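Local coordinates for protein nidogen (PDB 1NPE) that probably links laminin to other components of the basement membrane, the fragment here being the six-bladed YWTD beta-propeller that in nidogen binds laminin, at residues Q76-P81 / W95-L100; L100-V105 / R113-D118. All blocks are in the same frame, centred on the assembly; numbering follows the deposited sequence.

Contact 1 of 2, residues Q76-P81 / W95-L100; sequences QDLGSP and WTDSQL. With CD (cadmium ion), chain C.
D97 OD1 accepts three backbone N-H groups, and one of them crosses the contact: S80 N, 2.9 Å from D97 OD1 in a nearly straight bond (173°), which arrives from above the carboxylate plane. The other two come from the chain just beyond, Q99 N nearly along the C-O axis of D97 and L100 N, 2.8 Å from D97 OD1, from the opposite face of the carboxylate. The Q99 N bond makes an Asx turn, the L100 N bond an Asx motif. D97 OD2 works across the contact as well, taking G79 N at 2.8 Å through its syn lone pair. With CG of D97 anti to the backbone N (chi1 -174°), both oxygens reach the loop ahead of strand 81-87. G79 lies close against D97, Q99 and L100, where a side chain would run into its neighbours; the Q99 amide sits alongside its CA. L100 CD1 comes within 3.4 Å of D77 O. At the end of strand 92-97, S98 N donates a hydrogen bond to S80 O at 3.2 Å, while the CA of P81 approaches T96 O at 3.1 Å in a CH...O contact beside the antiparallel, non-hydrogen-bonded pair P81-D97. L78 CD2 rests obliquely on the indole, 3.7 Å from W95 NE1. With an alanine at D97, the N-H groups of G79, S80, Q99 and L100 would probably all lose this acceptor, freeing the turn and the loop to shift apart. S98 O, carried on that turn, binds the cadmium ion at 2.4 Å, with D101, V122 and three waters completing the site. D97, aspartate of the YWTD-type motif (FWTD here), is thus a buried carboxylate satisfied by backbone amides, tying the loop entering the blade to the turn that presents a metal ligand.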
loop_
_atom_site.group_PDB
_atom_site.type_symbol
_atom_site.label_atom_id
_atom_site.label_comp_id
_atom_site.label_asym_id
_atom_site.label_seq_id
_atom_site.Cartn_x
_atom_site.Cartn_y
_atom_site.Cartn_z
ATOM N N GLN A 76 12.788 7.338 -10.404
ATOM C CA GLN A 76 12.038 7.706 -11.606
ATOM C C GLN A 76 10.824 6.839 -11.895
ATOM O O GLN A 76 10.771 5.687 -11.493
ATOM C CB GLN A 76 12.959 7.665 -12.836
ATOM C CG GLN A 76 14.340 8.307 -12.658
ATOM C CD GLN A 76 14.291 9.801 -12.354
ATOM O OE1 GLN A 76 15.155 10.329 -11.649
ATOM N NE2 GLN A 76 13.287 10.491 -12.896
ATOM N N ASP A 77 9.849 7.418 -12.593
ATOM C CA ASP A 77 8.637 6.722 -13.018
ATOM C C ASP A 77 8.053 5.741 -11.995
ATOM O O ASP A 77 7.747 4.590 -12.315
ATOM C CB ASP A 77 8.920 6.012 -14.351
ATOM C CG ASP A 77 7.657 5.514 -15.047
ATOM O OD1 ASP A 77 6.604 6.186 -14.982
ATOM O OD2 ASP A 77 7.731 4.443 -15.680
ATOM N N LEU A 78 7.910 6.213 -10.762
ATOM C CA LEU A 78 7.355 5.414 -9.677
ATOM C C LEU A 78 6.083 6.051 -9.167
ATOM O O LEU A 78 6.003 7.278 -9.056
ATOM C CB LEU A 78 8.336 5.319 -8.509
ATOM C CG LEU A 78 9.337 4.171 -8.433
ATOM C CD1 LEU A 78 10.141 4.331 -7.149
ATOM C CD2 LEU A 78 8.620 2.823 -8.461
ATOM N N GLY A 79 5.104 5.212 -8.835
ATOM C CA GLY A 79 3.842 5.695 -8.311
ATOM C C GLY A 79 3.786 5.481 -6.807
ATOM O O GLY A 79 4.304 6.295 -6.033
ATOM N N SER A 80 3.184 4.366 -6.399
ATOM C CA SER A 80 3.048 4.012 -4.987
ATOM C C SER A 80 3.506 2.564 -4.733
ATOM O O SER A 80 2.687 1.647 -4.640
ATOM C CB SER A 80 1.592 4.189 -4.544
ATOM O OG SER A 80 1.460 4.021 -3.145
ATOM N N PRO A 81 4.827 2.349 -4.618
ATOM C CA PRO A 81 5.383 1.006 -4.372
ATOM C C PRO A 81 5.054 0.572 -2.943
ATOM O O PRO A 81 5.446 1.230 -1.984
ATOM C CB PRO A 81 6.882 1.202 -4.610
ATOM C CG PRO A 81 7.108 2.619 -4.170
ATOM C CD PRO A 81 5.891 3.367 -4.703
ATOM N N TRP A 95 8.044 -5.765 -7.512
ATOM C CA TRP A 95 7.288 -4.874 -6.640
ATOM C C TRP A 95 5.921 -4.509 -7.189
ATOM O O TRP A 95 5.665 -4.624 -8.389
ATOM C CB TRP A 95 8.089 -3.606 -6.287
ATOM C CG TRP A 95 8.174 -2.568 -7.371
ATOM C CD1 TRP A 95 7.324 -1.514 -7.564
ATOM C CD2 TRP A 95 9.204 -2.438 -8.355
ATOM N NE1 TRP A 95 7.769 -0.729 -8.599
ATOM C CE2 TRP A 95 8.922 -1.272 -9.102
ATOM C CE3 TRP A 95 10.344 -3.187 -8.673
ATOM C CZ2 TRP A 95 9.743 -0.833 -10.149
ATOM C CZ3 TRP A 95 11.160 -2.751 -9.718
ATOM C CH2 TRP A 95 10.853 -1.582 -10.441
ATOM N N THR A 96 5.035 -4.110 -6.286
ATOM C CA THR A 96 3.696 -3.696 -6.656
ATOM C C THR A 96 3.635 -2.178 -6.610
ATOM O O THR A 96 4.317 -1.543 -5.806
ATOM C CB THR A 96 2.642 -4.252 -5.678
ATOM O OG1 THR A 96 2.961 -3.834 -4.340
ATOM C CG2 THR A 96 2.612 -5.774 -5.744
ATOM N N ASP A 97 2.826 -1.602 -7.489
ATOM C CA ASP A 97 2.640 -0.164 -7.557
ATOM C C ASP A 97 1.142 0.018 -7.738
ATOM O O ASP A 97 0.600 -0.288 -8.797
ATOM C CB ASP A 97 3.405 0.419 -8.748
ATOM C CG ASP A 97 3.359 1.934 -8.791
ATOM O OD1 ASP A 97 2.299 2.528 -8.488
ATOM O OD2 ASP A 97 4.389 2.537 -9.145
ATOM N N SER A 98 0.482 0.510 -6.696
ATOM C CA SER A 98 -0.962 0.706 -6.707
ATOM C C SER A 98 -1.447 2.022 -7.318
ATOM O O SER A 98 -2.651 2.300 -7.331
ATOM C CB SER A 98 -1.509 0.558 -5.290
ATOM O OG SER A 98 -0.943 1.544 -4.449
ATOM N N GLN A 99 -0.509 2.839 -7.787
ATOM C CA GLN A 99 -0.829 4.118 -8.422
ATOM C C GLN A 99 -0.726 3.922 -9.935
ATOM O O GLN A 99 -1.702 4.141 -10.654
ATOM C CB GLN A 99 0.132 5.210 -7.956
ATOM C CG GLN A 99 -0.234 6.614 -8.409
ATOM C CD GLN A 99 0.703 7.665 -7.832
ATOM O OE1 GLN A 99 0.789 7.834 -6.611
ATOM N NE2 GLN A 99 1.424 8.364 -8.708
ATOM N N LEU A 100 0.448 3.495 -10.404
ATOM C CA LEU A 100 0.680 3.230 -11.828
ATOM C C LEU A 100 0.048 1.900 -12.256
ATOM O O LEU A 100 0.074 1.537 -13.431
ATOM C CB LEU A 100 2.175 3.204 -12.138
ATOM C CG LEU A 100 2.887 4.540 -11.957
ATOM C CD1 LEU A 100 4.336 4.395 -12.383
ATOM C CD2 LEU A 100 2.185 5.603 -12.790
HETATM CD CD CD C . -4.568 1.857 -8.681
HETATM O O HOH W 1 -4.184 4.436 -9.286
HETATM O O HOH W 2 -6.683 1.811 -9.974
HETATM O O HOH W 3 -5.566 2.536 -6.347
#

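Contact 2 of 2, residues L100-V105 / R113-D118; sequences LDRIEV and RRVLFD. With CD (cadmium ion), chain C.
E104 and R113 meet as a salt bridge across the hairpin: R113 NH1 bonds E104 OE1 at 3.1 Å, from the syn side, and lies 2.8 Å from E104 OE2 in a weak, bent bond. That second oxygen is better served from its own strand, since R102 NE and NH2 both grip OE2 side-on, from the same side of the carboxylate. Two cations thus gather round one carboxylate, and R102 NH2 has a second partner in D77. L100 CD1 and V115 CG2 cover the two faces of the R102 guanidinium, both offset toward its rim.

In the backbone, V105 and R114 exchange two bonds, and I103 N donates to F117 O at 2.9 Å. I103 O takes F117 N at 3.2 Å and, weakly, L116 N: both face it, a classic beta bulge. Before the strand, D101 OD1 binds the cadmium ion at 2.1 Å, and D101 OD2 accepts from a metal-bound water.

Strand 114-117 is the outermost of its sheet, with 102-107 lying between it and 92-97. I103 and F117 turn their side chains to W138 on strand 135-140 of the next sheet, while V105 and L116 pack on F94 of strand 92-97.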
loop_
_atom_site.group_PDB
_atom_site.type_symbol
_atom_site.label_atom_id
_atom_site.label_comp_id
_atom_site.label_asym_id
_atom_site.label_seq_id
_atom_site.Cartn_x
_atom_site.Cartn_y
_atom_site.Cartn_z
ATOM N N LEU A 100 0.448 3.495 -10.404
ATOM C CA LEU A 100 0.680 3.230 -11.828
ATOM C C LEU A 100 0.048 1.900 -12.256
ATOM O O LEU A 100 0.074 1.537 -13.431
ATOM C CB LEU A 100 2.175 3.204 -12.138
ATOM C CG LEU A 100 2.887 4.540 -11.957
ATOM C CD1 LEU A 100 4.336 4.395 -12.383
ATOM C CD2 LEU A 100 2.185 5.603 -12.790
ATOM N N ASP A 101 -0.485 1.175 -11.276
ATOM C CA ASP A 101 -1.159 -0.099 -11.483
ATOM C C ASP A 101 -0.338 -1.160 -12.186
ATOM O O ASP A 101 -0.701 -1.653 -13.255
ATOM C CB ASP A 101 -2.503 0.119 -12.183
ATOM C CG ASP A 101 -3.477 0.925 -11.329
ATOM O OD1 ASP A 101 -3.274 1.002 -10.097
ATOM O OD2 ASP A 101 -4.435 1.494 -11.889
ATOM N N ARG A 102 0.762 -1.546 -11.558
ATOM C CA ARG A 102 1.605 -2.552 -12.156
ATOM C C ARG A 102 2.528 -3.298 -11.217
ATOM O O ARG A 102 2.586 -3.028 -10.008
ATOM C CB ARG A 102 2.390 -1.952 -13.324
ATOM C CG ARG A 102 3.268 -0.778 -12.987
ATOM C CD ARG A 102 3.590 -0.009 -14.249
ATOM N NE ARG A 102 4.870 0.673 -14.143
ATOM C CZ ARG A 102 5.171 1.813 -14.751
ATOM N NH1 ARG A 102 4.277 2.418 -15.520
ATOM N NH2 ARG A 102 6.375 2.346 -14.585
ATOM N N ILE A 103 3.135 -4.336 -11.777
ATOM C CA ILE A 103 4.093 -5.163 -11.078
ATOM C C ILE A 103 5.323 -5.147 -11.969
ATOM O O ILE A 103 5.261 -5.515 -13.141
ATOM C CB ILE A 103 3.578 -6.609 -10.883
ATOM C CG1 ILE A 103 2.410 -6.617 -9.891
ATOM C CG2 ILE A 103 4.703 -7.509 -10.373
ATOM C CD1 ILE A 103 1.710 -7.937 -9.781
ATOM N N GLU A 104 6.415 -4.620 -11.440
ATOM C CA GLU A 104 7.647 -4.553 -12.200
ATOM C C GLU A 104 8.717 -5.470 -11.629
ATOM O O GLU A 104 8.643 -5.911 -10.483
ATOM C CB GLU A 104 8.170 -3.116 -12.248
ATOM C CG GLU A 104 7.174 -2.105 -12.821
ATOM C CD GLU A 104 7.839 -0.801 -13.207
ATOM O OE1 GLU A 104 8.846 -0.848 -13.933
ATOM O OE2 GLU A 104 7.364 0.269 -12.787
ATOM N N VAL A 105 9.688 -5.788 -12.467
ATOM C CA VAL A 105 10.796 -6.628 -12.074
ATOM C C VAL A 105 12.046 -5.895 -12.553
ATOM O O VAL A 105 11.993 -5.157 -13.541
ATOM C CB VAL A 105 10.678 -8.045 -12.698
ATOM C CG1 VAL A 105 10.609 -7.968 -14.226
ATOM C CG2 VAL A 105 11.835 -8.918 -12.249
ATOM N N ARG A 113 14.701 -2.334 -15.820
ATOM C CA ARG A 113 13.307 -2.455 -15.427
ATOM C C ARG A 113 12.455 -3.050 -16.534
ATOM O O ARG A 113 12.672 -2.776 -17.713
ATOM C CB ARG A 113 12.718 -1.082 -15.109
ATOM C CG ARG A 113 12.981 -0.576 -13.726
ATOM C CD ARG A 113 11.717 0.061 -13.215
ATOM N NE ARG A 113 11.884 1.484 -13.013
ATOM C CZ ARG A 113 10.889 2.333 -12.795
ATOM N NH1 ARG A 113 9.635 1.916 -12.759
ATOM N NH2 ARG A 113 11.169 3.605 -12.565
ATOM N N ARG A 114 11.450 -3.815 -16.130
ATOM C CA ARG A 114 10.509 -4.429 -17.050
ATOM C C ARG A 114 9.164 -4.489 -16.349
ATOM O O ARG A 114 9.084 -4.871 -15.184
ATOM C CB ARG A 114 10.943 -5.852 -17.442
ATOM C CG ARG A 114 9.810 -6.683 -18.051
ATOM C CD ARG A 114 10.266 -7.999 -18.665
ATOM N NE ARG A 114 9.117 -8.832 -19.025
ATOM C CZ ARG A 114 9.171 -10.140 -19.258
ATOM N NH1 ARG A 114 10.331 -10.782 -19.187
ATOM N NH2 ARG A 114 8.054 -10.825 -19.488
ATOM N N VAL A 115 8.118 -4.066 -17.047
ATOM C CA VAL A 115 6.776 -4.115 -16.498
ATOM C C VAL A 115 6.290 -5.536 -16.733
ATOM O O VAL A 115 6.002 -5.928 -17.866
ATOM C CB VAL A 115 5.834 -3.097 -17.194
ATOM C CG1 VAL A 115 4.411 -3.245 -16.675
ATOM C CG2 VAL A 115 6.329 -1.671 -16.951
ATOM N N LEU A 116 6.249 -6.320 -15.660
ATOM C CA LEU A 116 5.812 -7.707 -15.740
ATOM C C LEU A 116 4.312 -7.794 -16.023
ATOM O O LEU A 116 3.891 -8.544 -16.898
ATOM C CB LEU A 116 6.169 -8.446 -14.446
ATOM C CG LEU A 116 6.394 -9.958 -14.551
ATOM C CD1 LEU A 116 7.483 -10.253 -15.587
ATOM C CD2 LEU A 116 6.784 -10.522 -13.189
ATOM N N PHE A 117 3.517 -7.012 -15.297
ATOM C CA PHE A 117 2.067 -6.993 -15.481
ATOM C C PHE A 117 1.554 -5.574 -15.276
ATOM O O PHE A 117 2.062 -4.850 -14.426
ATOM C CB PHE A 117 1.363 -7.903 -14.462
ATOM C CG PHE A 117 1.795 -9.343 -14.512
ATOM C CD1 PHE A 117 1.437 -10.154 -15.582
ATOM C CD2 PHE A 117 2.545 -9.892 -13.473
ATOM C CE1 PHE A 117 1.819 -11.497 -15.622
ATOM C CE2 PHE A 117 2.935 -11.235 -13.499
ATOM C CZ PHE A 117 2.570 -12.041 -14.578
ATOM N N ASP A 118 0.520 -5.187 -16.015
ATOM C CA ASP A 118 -0.032 -3.844 -15.858
ATOM C C ASP A 118 -1.497 -3.712 -16.244
ATOM O O ASP A 118 -1.975 -2.614 -16.540
ATOM C CB ASP A 118 0.815 -2.804 -16.603
ATOM C CG ASP A 118 0.776 -2.977 -18.105
ATOM O OD1 ASP A 118 0.299 -4.033 -18.584
ATOM O OD2 ASP A 118 1.216 -2.043 -18.804
HETATM CD CD CD C . -4.568 1.857 -8.681
HETATM O O HOH W 4 -1.235 -0.104 -15.573
HETATM O O HOH W 2 -6.683 1.811 -9.974
HETATM O O HOH W 3 -5.566 2.536 -6.347
HETATM O O HOH W 1 -4.184 4.436 -9.286
#

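Both contacts belong to one propeller blade and share L100, contact 1 where the loop 76-81 entering the blade meets the end of strand 92-97 and the turn after it, contact 2 at the outer pair 102-107 and 114-117. Contact 1 is largely buried and lies about 15 Å from the chain centre, measured centre to centre. Contact 2 lies at about 17 Å and is only partly buried. Their chemistry differs: in contact 1 a carboxylate is bonded by main-chain N-H groups; in contact 2 one is paired with arginines across a hairpin interrupted by a beta bulge. D77 joins them through its salt bridge with R102. Each supplies one ligand to the same cadmium ion, S98 and D101.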